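Local coordinates for protein 7beta-hydroxysteroid dehydrogenase (Collinsella aerofaciens ATCC 25986, PDB 5GT9) that reduces the 7-oxo group of 7-oxolithocholate with NADPH to give ursodeoxycholate, acting as a homodimeric short-chain dehydrogenase, at residues B[40-45]-B[60-65]; B[68-73]-B[111-116]. All coordinates share one frame; numbering follows the deposited sequence. Where two conformers were deposited one is given.

In the fold
Both contacts belong to the NADP-binding Rossmann fold of the short-chain dehydrogenases, and they follow one another along the chain. Interaction 1 closes the beta-alpha-beta unit of strand 34-39, helix 42-56 and strand 60-64, at the edge of the parallel sheet within this chain. Past that last strand the chain runs on into 68-73, where interaction 2 joins the approach to helix 72-80 with the long helix 105-133. The two centres lie about 17 Å apart. Interaction 1 binds the 2'-phosphate of NADP, and in interaction 2 Val-114 touches the cofactor, so residues from separate parts of the fold contribute to one nucleotide site.

Interaction 1 (B[40-45]-B[60-65]); sequences RREEKL and TKVVRA. With NAP (NADP nicotinamide-adenine-dinucleotide phosphate), chain D.
The carbonyl oxygen of Arg-40 receives a hydrogen bond from NE of Arg-64, 2.9 Å away, lying in the carbonyl plane on a lone pair. The bend of Arg-64 at chi2 (-81°) turns its guanidinium back to that oxygen.

Followed outward, the side chain of Arg-40 shows how a loop after a Rossmann strand can read the 2'-phosphate that distinguishes NADP from NAD. CB lies against phosphate oxygen O2X, CG rests 3.4 Å from the carbonyl O of Ala-65, and CD reaches C6A of the adenine. A bend at chi3 (-58°) then brings one face of the guanidinium against the N7A edge of the adenine, N7A lying 3.4 Å above its plane and toward the rim. From this position NE gives a nearly straight bond to O2X at 2.9 Å, NH2 bonds to O3X, and the backbone N of Arg-40 also donates to O2X. An alanine here would remove both guanidinium bonds and the group beside N7A, and would probably leave the phosphate more weakly held and that edge of the base without its neighbour.

Arg-41, the N-cap residue, completes the grip: its N and NE both bond to O1X, the latter at 2.8 Å, while NH1 reaches the ester oxygen O2B. A salt bridge from its NH2 to Glu-18 lends the group a second partner.

Farther along the helix the contact is made by carbon atoms: CB of Leu-45 meets CG1 of Val-62 at 3.6 Å, and the aliphatic CB of Glu-42 lies 3.9 Å from CG of Arg-64. The first turn of helix 42-56 thus packs on strand 60-64, which pairs with strand 34-39, closing a beta-alpha-beta crossover.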
ATOM      1  N   ARG B  40     -20.184  -4.062  19.554  1.00 15.76           N
ATOM      2  CA  ARG B  40     -21.446  -4.759  19.397  1.00 15.79           C
ATOM      3  C   ARG B  40     -21.469  -6.177  20.003  1.00 17.78           C
ATOM      4  O   ARG B  40     -22.551  -6.616  20.420  1.00 17.44           O
ATOM      5  CB  ARG B  40     -21.828  -4.825  17.918  1.00 16.31           C
ATOM      6  CG  ARG B  40     -22.088  -3.475  17.286  1.00 16.75           C
ATOM      7  CD  ARG B  40     -22.079  -3.540  15.755  1.00 17.15           C
ATOM      8  NE  ARG B  40     -20.814  -4.051  15.241  1.00 16.10           N
ATOM      9  CZ  ARG B  40     -20.512  -4.285  13.962  1.00 16.95           C
ATOM     10  NH1 ARG B  40     -21.391  -4.056  12.999  1.00 21.06           N
ATOM     11  NH2 ARG B  40     -19.334  -4.777  13.652  1.00 16.75           N
ATOM     12  N   ARG B  41     -20.342  -6.915  19.969  1.00 16.08           N
ATOM     13  CA  ARG B  41     -20.308  -8.310  20.466  1.00 16.65           C
ATOM     14  C   ARG B  41     -20.041  -8.400  21.945  1.00 18.30           C
ATOM     15  O   ARG B  41     -18.908  -8.603  22.346  1.00 17.85           O
ATOM     16  CB  ARG B  41     -19.305  -9.160  19.676  1.00 17.60           C
ATOM     17  CG  ARG B  41     -19.753  -9.365  18.233  1.00 18.45           C
ATOM     18  CD  ARG B  41     -18.641  -9.992  17.380  1.00 20.46           C
ATOM     19  NE  ARG B  41     -17.594  -8.996  17.183  1.00 19.60           N
ATOM     20  CZ  ARG B  41     -16.481  -9.176  16.503  1.00 22.06           C
ATOM     21  NH1 ARG B  41     -15.608  -8.178  16.419  1.00 17.12           N
ATOM     22  NH2 ARG B  41     -16.222 -10.327  15.898  1.00 23.79           N
ATOM     23  N   GLU B  42     -21.115  -8.268  22.740  1.00 19.99           N
ATOM     24  CA  GLU B  42     -20.999  -8.129  24.204  1.00 21.55           C
ATOM     25  C   GLU B  42     -20.273  -9.312  24.856  1.00 21.06           C
ATOM     26  O   GLU B  42     -19.420  -9.104  25.710  1.00 21.78           O
ATOM     27  CB  GLU B  42     -22.365  -7.901  24.856  1.00 23.24           C
ATOM     28  CG  GLU B  42     -22.268  -7.454  26.313  1.00 26.10           C
ATOM     29  CD  GLU B  42     -23.620  -7.301  27.040  1.00 30.47           C
ATOM     30  OE1 GLU B  42     -24.656  -7.254  26.391  1.00 24.46           O
ATOM     31  OE2 GLU B  42     -23.642  -7.266  28.299  1.00 31.49           O
ATOM     32  N   GLU B  43     -20.595 -10.531  24.455  1.00 23.63           N
ATOM     33  CA  GLU B  43     -19.924 -11.714  25.008  1.00 26.48           C
ATOM     34  C   GLU B  43     -18.425 -11.695  24.719  1.00 24.29           C
ATOM     35  O   GLU B  43     -17.618 -11.855  25.613  1.00 21.36           O
ATOM     36  CB  GLU B  43     -20.497 -13.017  24.454  1.00 34.90           C
ATOM     37  CG  GLU B  43     -20.078 -14.209  25.283  1.00 44.69           C
ATOM     38  CD  GLU B  43     -19.709 -15.430  24.453  1.00 54.11           C
ATOM     39  OE1 GLU B  43     -20.454 -16.432  24.532  1.00 57.83           O
ATOM     40  OE2 GLU B  43     -18.671 -15.394  23.735  1.00 53.53           O
ATOM     41  N   LYS B  44     -18.066 -11.421  23.466  1.00 20.92           N
ATOM     42  CA  LYS B  44     -16.679 -11.352  23.103  1.00 24.15           C
ATOM     43  C   LYS B  44     -15.956 -10.235  23.894  1.00 19.61           C
ATOM     44  O   LYS B  44     -14.799 -10.403  24.299  1.00 19.21           O
ATOM     45  CB  LYS B  44     -16.613 -11.120  21.588  1.00 26.74           C
ATOM     46  CG  LYS B  44     -15.430 -11.683  20.904  1.00 34.38           C
ATOM     47  CD  LYS B  44     -15.814 -12.213  19.532  1.00 36.06           C
ATOM     48  CE  LYS B  44     -14.600 -12.745  18.802  1.00 43.74           C
ATOM     49  NZ  LYS B  44     -13.386 -11.930  19.053  1.00 48.28           N
ATOM     50  N   LEU B  45     -16.605  -9.109  24.103  1.00 16.65           N
ATOM     51  CA  LEU B  45     -16.014  -8.015  24.879  1.00 16.46           C
ATOM     52  C   LEU B  45     -15.754  -8.472  26.336  1.00 18.15           C
ATOM     53  O   LEU B  45     -14.756  -8.092  26.946  1.00 17.21           O
ATOM     54  CB  LEU B  45     -16.933  -6.783  24.865  1.00 16.75           C
ATOM     55  CG  LEU B  45     -16.910  -5.998  23.507  1.00 16.65           C
ATOM     56  CD1 LEU B  45     -18.116  -5.134  23.305  1.00 18.78           C
ATOM     57  CD2 LEU B  45     -15.643  -5.193  23.334  1.00 19.01           C
ATOM     58  N   THR B  60     -12.069  -2.890  34.158  1.00 20.74           N
ATOM     59  CA  THR B  60     -12.708  -2.820  32.822  1.00 20.17           C
ATOM     60  C   THR B  60     -14.203  -2.499  32.951  1.00 20.30           C
ATOM     61  O   THR B  60     -14.857  -2.823  33.963  1.00 20.49           O
ATOM     62  CB  THR B  60     -12.555  -4.139  32.045  1.00 18.85           C
ATOM     63  OG1 THR B  60     -13.162  -5.229  32.791  1.00 18.88           O
ATOM     64  CG2 THR B  60     -11.096  -4.440  31.744  1.00 19.11           C
ATOM     65  N   LYS B  61     -14.766  -1.859  31.927  1.00 17.22           N
ATOM     66  CA  LYS B  61     -16.188  -1.734  31.842  1.00 17.41           C
ATOM     67  C   LYS B  61     -16.617  -2.020  30.394  1.00 19.96           C
ATOM     68  O   LYS B  61     -16.101  -1.389  29.420  1.00 19.54           O
ATOM     69  CB  LYS B  61     -16.641  -0.372  32.344  1.00 22.98           C
ATOM     70  CG  LYS B  61     -18.151  -0.201  32.269  1.00 25.86           C
ATOM     71  CD  LYS B  61     -18.638   1.058  32.962  1.00 32.12           C
ATOM     72  CE  LYS B  61     -20.107   0.869  33.337  1.00 36.94           C
ATOM     73  NZ  LYS B  61     -20.849   2.141  33.532  1.00 41.96           N
ATOM     74  N   VAL B  62     -17.497  -2.989  30.231  1.00 17.89           N
ATOM     75  CA  VAL B  62     -17.995  -3.336  28.889  1.00 18.43           C
ATOM     76  C   VAL B  62     -19.282  -2.597  28.614  1.00 17.77           C
ATOM     77  O   VAL B  62     -20.234  -2.583  29.455  1.00 18.75           O
ATOM     78  CB  VAL B  62     -18.233  -4.865  28.744  1.00 18.34           C
ATOM     79  CG1 VAL B  62     -18.950  -5.208  27.427  1.00 16.87           C
ATOM     80  CG2 VAL B  62     -16.949  -5.650  28.865  1.00 19.81           C
ATOM     81  N   VAL B  63     -19.372  -1.994  27.414  1.00 18.43           N
ATOM     82  CA  VAL B  63     -20.552  -1.269  26.964  1.00 18.75           C
ATOM     83  C   VAL B  63     -20.952  -1.768  25.567  1.00 22.32           C
ATOM     84  O   VAL B  63     -20.130  -1.778  24.641  1.00 17.81           O
ATOM     85  CB  VAL B  63     -20.317   0.231  26.886  1.00 17.46           C
ATOM     86  CG1 VAL B  63     -21.590   0.972  26.410  1.00 18.91           C
ATOM     87  CG2 VAL B  63     -19.843   0.769  28.230  1.00 18.87           C
ATOM     88  N   ARG B  64     -22.172  -2.297  25.442  1.00 18.96           N
ATOM     89  CA  ARG B  64     -22.683  -2.740  24.156  1.00 19.47           C
ATOM     90  C   ARG B  64     -23.363  -1.588  23.449  1.00 18.02           C
ATOM     91  O   ARG B  64     -24.338  -0.952  23.951  1.00 16.30           O
ATOM     92  CB  ARG B  64     -23.709  -3.889  24.358  1.00 19.98           C
ATOM     93  CG  ARG B  64     -23.909  -4.762  23.159  1.00 22.05           C
ATOM     94  CD  ARG B  64     -24.861  -4.178  22.126  1.00 25.34           C
ATOM     95  NE  ARG B  64     -24.895  -4.971  20.886  1.00 28.60           N
ATOM     96  CZ  ARG B  64     -25.643  -4.694  19.807  1.00 28.52           C
ATOM     97  NH1 ARG B  64     -26.463  -3.653  19.791  1.00 25.24           N
ATOM     98  NH2 ARG B  64     -25.580  -5.481  18.728  1.00 29.03           N
ATOM     99  N   ALA B  65     -22.846  -1.233  22.275  1.00 17.50           N
ATOM    100  CA  ALA B  65     -23.467  -0.179  21.511  1.00 19.23           C
ATOM    101  C   ALA B  65     -23.138  -0.412  20.021  1.00 19.23           C
ATOM    102  O   ALA B  65     -22.112  -1.032  19.673  1.00 17.95           O
ATOM    103  CB  ALA B  65     -22.965   1.176  21.987  1.00 19.14           C
TER
HETATM  104  PA  NAP D 301     -11.250  -3.646  13.726  1.00 17.62           P
HETATM  105  O1A NAP D 301      -9.857  -3.203  14.097  1.00 16.71           O
HETATM  106  O2A NAP D 301     -11.630  -5.061  14.044  1.00 19.30           O
HETATM  107  O5B NAP D 301     -12.324  -2.717  14.483  1.00 14.75           O
HETATM  108  C5B NAP D 301     -12.415  -2.783  15.889  1.00 16.25           C
HETATM  109  C4B NAP D 301     -13.835  -3.111  16.339  1.00 16.58           C
HETATM  110  O4B NAP D 301     -14.740  -2.036  16.199  1.00 14.75           O
HETATM  111  C3B NAP D 301     -14.435  -4.257  15.567  1.00 16.37           C
HETATM  112  O3B NAP D 301     -13.859  -5.477  15.977  1.00 18.13           O
HETATM  113  C2B NAP D 301     -15.905  -4.085  15.845  1.00 15.05           C
HETATM  114  O2B NAP D 301     -16.306  -5.090  16.818  1.00 15.83           O
HETATM  115  C1B NAP D 301     -16.002  -2.625  16.311  1.00 14.11           C
HETATM  116  N9A NAP D 301     -17.071  -2.026  15.539  1.00 14.93           N
HETATM  117  C8A NAP D 301     -17.241  -2.025  14.170  1.00 13.78           C
HETATM  118  N7A NAP D 301     -18.395  -1.434  13.865  1.00 13.60           N
HETATM  119  C5A NAP D 301     -18.983  -1.039  14.989  1.00 14.34           C
HETATM  120  C6A NAP D 301     -20.231  -0.443  15.336  1.00 15.91           C
HETATM  121  N6A NAP D 301     -21.130  -0.018  14.373  1.00 16.08           N
HETATM  122  N1A NAP D 301     -20.425  -0.194  16.625  1.00 15.50           N
HETATM  123  C2A NAP D 301     -19.565  -0.561  17.615  1.00 15.17           C
HETATM  124  N3A NAP D 301     -18.417  -1.142  17.362  1.00 14.07           N
HETATM  125  C4A NAP D 301     -18.090  -1.412  16.089  1.00 13.82           C
HETATM  126  O3  NAP D 301     -11.818  -3.301  12.254  1.00 17.49           O
HETATM  127  PN  NAP D 301     -11.110  -2.688  10.958  1.00 17.00           P
HETATM  128  O1N NAP D 301     -12.124  -2.815   9.813  1.00 16.11           O
HETATM  129  O2N NAP D 301      -9.733  -3.312  10.876  1.00 17.01           O
HETATM  130  O5D NAP D 301     -11.102  -1.116  11.283  1.00 18.72           O
HETATM  131  C5D NAP D 301     -10.366  -0.597  12.393  1.00 17.83           C
HETATM  132  C4D NAP D 301      -9.921   0.819  12.007  1.00 15.78           C
HETATM  133  O4D NAP D 301      -8.740   0.732  11.195  1.00 16.03           O
HETATM  134  C3D NAP D 301     -10.941   1.609  11.216  1.00 15.46           C
HETATM  135  O3D NAP D 301     -11.018   2.941  11.686  1.00 13.60           O
HETATM  136  C2D NAP D 301     -10.446   1.538   9.794  1.00 15.12           C
HETATM  137  O2D NAP D 301     -10.886   2.594   8.951  1.00 14.60           O
HETATM  138  C1D NAP D 301      -8.926   1.466   9.986  1.00 14.71           C
HETATM  139  N1N NAP D 301      -8.290   0.798   8.830  1.00 16.67           N
HETATM  140  C2N NAP D 301      -8.131  -0.553   8.859  1.00 17.31           C
HETATM  141  C3N NAP D 301      -7.579  -1.207   7.774  1.00 16.17           C
HETATM  142  C7N NAP D 301      -7.348  -2.676   7.760  1.00 18.57           C
HETATM  143  O7N NAP D 301      -6.642  -3.073   6.858  1.00 21.63           O
HETATM  144  N7N NAP D 301      -7.791  -3.502   8.761  1.00 19.30           N
HETATM  145  C4N NAP D 301      -7.146  -0.457   6.692  1.00 16.50           C
HETATM  146  C5N NAP D 301      -7.243   0.925   6.710  1.00 17.12           C
HETATM  147  C6N NAP D 301      -7.880   1.533   7.798  1.00 17.27           C
HETATM  148  P2B NAP D 301     -17.896  -5.465  17.020  1.00 15.65           P
HETATM  149  O1X NAP D 301     -17.950  -6.415  18.223  1.00 17.24           O
HETATM  150  O2X NAP D 301     -18.694  -4.280  17.254  1.00 16.48           O
HETATM  151  O3X NAP D 301     -18.235  -6.260  15.765  1.00 16.80           O

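Interaction 2 (B[68-73]-B[111-116]); sequences SQPGAA and MINVNV
A small surface contact, one hydrogen bond beside one apolar touch, joins Ser-68 to Asn-113 and Val-114 in the Rossmann fold. It ties the loop between strand 60-64 and helix 72-80 to helix 105-133, which here makes a wider pi-type turn at 113-116. Only 175 Å² is buried, counting both sides, and the CA atoms of Ser-68 and Val-114 come within 4.7 Å.

The apolar half is made by CG2 of Val-114, which lies 3.5 Å from CA of Ser-68 and nearly as close to its CB. This branch stands anti to the carbonyl carbon of Val-114, and from there it meets the loop at Ser-68. Val-114 also touches the bound NADP, so the same valine borders both the loop and the cofactor.

The hydroxyl of Ser-68 is engaged on the loop's own side. Its OG is hydrogen-bonded to Asp-66, an NADP-binding residue. This places the serine as a second-shell neighbour of the nucleotide site. Beyond it, a type II turn from Gln-69 to Ala-72 includes Gly-71, the N-cap residue of helix 72-80.

Asn-113 supplies the polar half. Its CB packs 3.4 Å from the carbonyl O of Ser-68, with CD of Pro-70 near the amide nitrogen. CG of Asn-113 stands anti to its own carbonyl carbon (chi1 -74°), which sets the amide above the plane of the Ser-68 carbonyl: ND2 of Asn-113 donates to O of Ser-68 at 3.0 Å, the acceptor close to the amide plane but the donor 56° above the carbonyl plane.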
ATOM      1  N   SER B  68     -23.788   2.537  14.337  1.00 14.32           N
ATOM      2  CA  SER B  68     -24.501   2.784  13.075  1.00 13.32           C
ATOM      3  C   SER B  68     -25.911   3.281  13.371  1.00 15.52           C
ATOM      4  O   SER B  68     -26.686   3.599  12.487  1.00 13.72           O
ATOM      5  CB  SER B  68     -24.573   1.510  12.240  1.00 13.22           C
ATOM      6  OG  SER B  68     -25.439   0.517  12.824  1.00 15.42           O
ATOM      7  N   GLN B  69     -26.244   3.203  14.652  1.00 17.15           N
ATOM      8  CA  GLN B  69     -27.544   3.590  15.138  0.50 19.12           C
ATOM      9  C   GLN B  69     -27.561   4.934  15.854  1.00 19.45           C
ATOM     10  O   GLN B  69     -26.659   5.289  16.627  1.00 20.00           O
ATOM     11  CB  GLN B  69     -28.111   2.478  16.042  0.50 20.29           C
ATOM     12  CG  GLN B  69     -28.213   1.151  15.310  0.50 22.71           C
ATOM     13  CD  GLN B  69     -28.881   1.285  13.943  0.50 24.28           C
ATOM     14  OE1 GLN B  69     -29.941   1.915  13.799  0.50 28.58           O
ATOM     15  NE2 GLN B  69     -28.259   0.691  12.925  0.50 22.58           N
ATOM     16  N   PRO B  70     -28.622   5.707  15.636  1.00 22.22           N
ATOM     17  CA  PRO B  70     -28.745   6.900  16.458  1.00 25.87           C
ATOM     18  C   PRO B  70     -28.758   6.581  17.970  1.00 23.08           C
ATOM     19  O   PRO B  70     -29.265   5.519  18.400  1.00 23.23           O
ATOM     20  CB  PRO B  70     -30.112   7.497  16.059  1.00 25.45           C
ATOM     21  CG  PRO B  70     -30.763   6.507  15.181  1.00 26.29           C
ATOM     22  CD  PRO B  70     -29.820   5.429  14.814  1.00 22.74           C
ATOM     23  N   GLY B  71     -28.201   7.513  18.729  1.00 22.72           N
ATOM     24  CA  GLY B  71     -28.088   7.414  20.201  1.00 22.19           C
ATOM     25  C   GLY B  71     -26.984   6.523  20.750  1.00 24.21           C
ATOM     26  O   GLY B  71     -26.897   6.325  21.959  1.00 21.58           O
ATOM     27  N   ALA B  72     -26.141   5.952  19.883  1.00 21.07           N
ATOM     28  CA  ALA B  72     -25.059   5.100  20.379  1.00 18.95           C
ATOM     29  C   ALA B  72     -24.158   5.958  21.294  1.00 18.89           C
ATOM     30  O   ALA B  72     -23.752   5.520  22.373  1.00 18.15           O
ATOM     31  CB  ALA B  72     -24.260   4.527  19.220  1.00 17.31           C
ATOM     32  N   ALA B  73     -23.793   7.159  20.847  1.00 16.74           N
ATOM     33  CA  ALA B  73     -22.889   8.019  21.669  1.00 18.11           C
ATOM     34  C   ALA B  73     -23.492   8.289  23.064  1.00 20.77           C
ATOM     35  O   ALA B  73     -22.801   8.225  24.119  1.00 18.07           O
ATOM     36  CB  ALA B  73     -22.628   9.344  20.972  1.00 18.15           C
ATOM     37  N   MET B 111     -23.532   4.403   7.442  1.00 10.18           N
ATOM     38  CA  MET B 111     -22.130   4.821   7.318  1.00 10.25           C
ATOM     39  C   MET B 111     -21.971   6.231   7.838  1.00 10.04           C
ATOM     40  O   MET B 111     -21.008   6.516   8.558  1.00  9.79           O
ATOM     41  CB  MET B 111     -21.672   4.731   5.853  1.00 10.65           C
ATOM     42  CG  MET B 111     -21.543   3.297   5.364  1.00 12.05           C
ATOM     43  SD  MET B 111     -20.596   3.107   3.819  1.00 12.83           S
ATOM     44  CE  MET B 111     -21.955   3.442   2.708  1.00 12.76           C
ATOM     45  N   ILE B 112     -22.932   7.108   7.543  1.00  9.76           N
ATOM     46  CA  ILE B 112     -22.905   8.441   8.121  1.00  9.56           C
ATOM     47  C   ILE B 112     -22.869   8.347   9.660  1.00 10.29           C
ATOM     48  O   ILE B 112     -22.115   9.085  10.334  1.00 10.28           O
ATOM     49  CB  ILE B 112     -24.155   9.286   7.674  1.00 10.59           C
ATOM     50  CG1 ILE B 112     -23.931   9.755   6.258  1.00 11.13           C
ATOM     51  CG2 ILE B 112     -24.343  10.511   8.580  1.00 11.45           C
ATOM     52  CD1 ILE B 112     -25.201  10.212   5.565  1.00 11.99           C
ATOM     53  N   ASN B 113     -23.638   7.427  10.213  1.00 11.02           N
ATOM     54  CA  ASN B 113     -23.654   7.293  11.652  1.00 10.85           C
ATOM     55  C   ASN B 113     -22.364   6.793  12.216  1.00  9.92           C
ATOM     56  O   ASN B 113     -21.845   7.384  13.204  1.00 10.12           O
ATOM     57  CB  ASN B 113     -24.856   6.465  12.095  1.00 12.43           C
ATOM     58  CG  ASN B 113     -26.171   7.226  11.986  1.00 12.43           C
ATOM     59  OD1 ASN B 113     -26.190   8.434  11.983  1.00 14.28           O
ATOM     60  ND2 ASN B 113     -27.283   6.489  11.960  1.00 14.24           N
ATOM     61  N   VAL B 114     -21.759   5.771  11.583  1.00 10.34           N
ATOM     62  CA  VAL B 114     -20.527   5.203  12.176  1.00  9.77           C
ATOM     63  C   VAL B 114     -19.353   6.165  12.007  1.00 11.22           C
ATOM     64  O   VAL B 114     -18.630   6.490  12.964  1.00 10.68           O
ATOM     65  CB  VAL B 114     -20.121   3.827  11.583  1.00 10.85           C
ATOM     66  CG1 VAL B 114     -18.846   3.314  12.196  1.00 11.69           C
ATOM     67  CG2 VAL B 114     -21.241   2.784  11.816  1.00 12.49           C
ATOM     68  N   ASN B 115     -19.200   6.642  10.793  1.00 11.50           N
ATOM     69  CA  ASN B 115     -17.980   7.386  10.443  1.00 10.81           C
ATOM     70  C   ASN B 115     -18.003   8.881  10.742  1.00 10.93           C
ATOM     71  O   ASN B 115     -16.928   9.501  10.792  1.00 10.44           O
ATOM     72  CB  ASN B 115     -17.595   7.186   9.017  1.00 11.07           C
ATOM     73  CG  ASN B 115     -17.516   5.728   8.599  1.00 10.31           C
ATOM     74  OD1 ASN B 115     -16.968   4.876   9.316  1.00 11.32           O
ATOM     75  ND2 ASN B 115     -18.019   5.437   7.456  1.00  9.84           N
ATOM     76  N   VAL B 116     -19.202   9.477  10.881  1.00  9.31           N
ATOM     77  CA  VAL B 116     -19.353  10.901  11.039  1.00 10.63           C
ATOM     78  C   VAL B 116     -20.085  11.230  12.327  1.00  9.85           C
ATOM     79  O   VAL B 116     -19.550  12.008  13.179  1.00 10.64           O
ATOM     80  CB  VAL B 116     -20.062  11.591   9.802  1.00 10.53           C
ATOM     81  CG1 VAL B 116     -20.193  13.073   9.965  1.00 10.59           C
ATOM     82  CG2 VAL B 116     -19.241  11.331   8.557  1.00 10.84           C
TER